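Local structure of hemoglobin subunit alpha (Isurus oxyrinchus, 3MKB) at residues E103-T108 with K126-I131. The protein serves as the alpha subunit of a four-chain shark haemoglobin that binds haem and probably carries oxygen in the blood. Sequence-based numbering, arbitrary orientation.
Sequences ECILVT and KLLSAI
Where Ile105 and Leu106 meet Leu128, all three side chains are branched and apolar, and no flat side chain lies between them. A flat group within 103-108 is the carbonyl of Cys104, one turn back from Thr108. Its oxygen takes two hydrogen bonds from Thr108, N from one side of the carbonyl plane and OG1 from the other. The hydrogen bond from Thr108 OG1 to Cys104 O is 2.9 Å long, with the donor tilted 24° from that plane.

Helices 97-112 and 118-135 are the G and H helices of the globin fold, packed here in its buried interior. Across the contact, one methyl of Leu128 does the touching. With chi2 at 176°, CD1 lies anti to CA and so at the far end of the side chain, where it meets Ile105 and Leu106. Leu128 CD1 lies 3.9 Å from Ile105 CB and also touches Ile105 CG2. Leu106 meets the same methyl with CG and CD2, each 3.9 Å from Leu128 CD1. Leu106 and Leu128 run past each other in opposite directions.

Leu106 also packs on Phe116, His121 and Val124. Ile131 touches the haem, and the Ile105 side chain is about 5 Å from it. Val107 packs on Phe117 of the beta subunit.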
loop_
_atom_site.group_PDB
_atom_site.type_symbol
_atom_site.label_atom_id
_atom_site.label_comp_id
_atom_site.label_asym_id
_atom_site.label_seq_id
_atom_site.Cartn_x
_atom_site.Cartn_y
_atom_site.Cartn_z
ATOM N N GLU A 103 11.538 -2.359 -3.990
ATOM C CA GLU A 103 12.085 -1.023 -3.986
ATOM C C GLU A 103 13.483 -0.955 -3.352
ATOM O O GLU A 103 14.362 -0.209 -3.817
ATOM C CB GLU A 103 11.111 -0.088 -3.270
ATOM C CG GLU A 103 11.523 1.413 -3.410
ATOM C CD GLU A 103 11.446 1.957 -4.859
ATOM O OE1 GLU A 103 12.109 2.971 -5.159
ATOM O OE2 GLU A 103 10.681 1.397 -5.670
ATOM N N CYS A 104 13.690 -1.750 -2.309
ATOM C CA CYS A 104 15.001 -1.933 -1.704
ATOM C C CYS A 104 16.020 -2.581 -2.676
ATOM O O CYS A 104 17.148 -2.208 -2.641
ATOM C CB CYS A 104 14.916 -2.777 -0.406
ATOM S SG CYS A 104 14.095 -1.845 0.851
ATOM N N ILE A 105 15.591 -3.492 -3.552
ATOM C CA ILE A 105 16.500 -4.007 -4.573
ATOM C C ILE A 105 16.847 -2.909 -5.564
ATOM O O ILE A 105 18.015 -2.767 -5.974
ATOM C CB ILE A 105 15.879 -5.247 -5.356
ATOM C CG1 ILE A 105 15.833 -6.484 -4.449
ATOM C CG2 ILE A 105 16.794 -5.607 -6.567
ATOM C CD1 ILE A 105 15.020 -7.670 -5.002
ATOM N N LEU A 106 15.852 -2.110 -5.943
ATOM C CA LEU A 106 16.078 -1.053 -6.938
ATOM C C LEU A 106 17.046 -0.033 -6.352
ATOM O O LEU A 106 17.959 0.420 -7.035
ATOM C CB LEU A 106 14.782 -0.363 -7.298
ATOM C CG LEU A 106 13.811 -1.261 -8.120
ATOM C CD1 LEU A 106 12.536 -0.467 -8.279
ATOM C CD2 LEU A 106 14.419 -1.641 -9.507
ATOM N N VAL A 107 16.800 0.384 -5.106
ATOM C CA VAL A 107 17.743 1.322 -4.462
ATOM C C VAL A 107 19.186 0.804 -4.360
ATOM O O VAL A 107 20.149 1.536 -4.569
ATOM C CB VAL A 107 17.211 1.795 -3.107
ATOM C CG1 VAL A 107 18.376 2.503 -2.273
ATOM C CG2 VAL A 107 15.954 2.627 -3.341
ATOM N N THR A 108 19.352 -0.463 -4.020
ATOM C CA THR A 108 20.658 -1.119 -4.052
ATOM C C THR A 108 21.293 -0.988 -5.427
ATOM O O THR A 108 22.507 -0.736 -5.535
ATOM C CB THR A 108 20.549 -2.634 -3.657
ATOM O OG1 THR A 108 20.017 -2.747 -2.338
ATOM C CG2 THR A 108 21.875 -3.412 -3.801
ATOM N N LYS A 126 9.654 -3.457 -13.672
ATOM C CA LYS A 126 8.676 -4.337 -14.312
ATOM C C LYS A 126 8.905 -5.807 -14.040
ATOM O O LYS A 126 7.945 -6.525 -13.759
ATOM C CB LYS A 126 8.585 -4.109 -15.830
ATOM C CG LYS A 126 7.965 -2.772 -16.135
ATOM C CD LYS A 126 8.065 -2.445 -17.625
ATOM C CE LYS A 126 7.072 -3.304 -18.413
ATOM N NZ LYS A 126 6.799 -2.705 -19.765
ATOM N N LEU A 127 10.139 -6.262 -14.160
ATOM C CA LEU A 127 10.508 -7.607 -13.695
ATOM C C LEU A 127 10.125 -7.841 -12.215
ATOM O O LEU A 127 9.436 -8.815 -11.876
ATOM C CB LEU A 127 11.998 -7.886 -13.924
ATOM C CG LEU A 127 12.541 -9.237 -13.402
ATOM C CD1 LEU A 127 11.829 -10.434 -14.051
ATOM C CD2 LEU A 127 14.077 -9.347 -13.473
ATOM N N LEU A 128 10.576 -6.961 -11.319
ATOM C CA LEU A 128 10.178 -7.129 -9.887
ATOM C C LEU A 128 8.666 -7.174 -9.598
ATOM O O LEU A 128 8.222 -8.002 -8.774
ATOM C CB LEU A 128 10.907 -6.112 -8.968
ATOM C CG LEU A 128 12.446 -6.160 -9.058
ATOM C CD1 LEU A 128 13.243 -5.113 -8.258
ATOM C CD2 LEU A 128 12.940 -7.566 -8.683
ATOM N N SER A 129 7.880 -6.342 -10.300
ATOM C CA SER A 129 6.397 -6.332 -10.194
ATOM C C SER A 129 5.787 -7.651 -10.595
ATOM O O SER A 129 4.910 -8.157 -9.893
ATOM C CB SER A 129 5.727 -5.207 -11.002
ATOM O OG SER A 129 6.093 -3.971 -10.437
ATOM N N ALA A 130 6.263 -8.209 -11.711
ATOM C CA ALA A 130 5.819 -9.548 -12.143
ATOM C C ALA A 130 6.235 -10.638 -11.128
ATOM O O ALA A 130 5.495 -11.593 -10.862
ATOM C CB ALA A 130 6.399 -9.843 -13.519
ATOM N N ILE A 131 7.408 -10.476 -10.519
ATOM C CA ILE A 131 7.846 -11.421 -9.516
ATOM C C ILE A 131 6.902 -11.292 -8.293
ATOM O O ILE A 131 6.285 -12.283 -7.908
ATOM C CB ILE A 131 9.349 -11.289 -9.160
ATOM C CG1 ILE A 131 10.232 -11.639 -10.378
ATOM C CG2 ILE A 131 9.703 -12.213 -8.001
ATOM C CD1 ILE A 131 11.691 -11.253 -10.202
#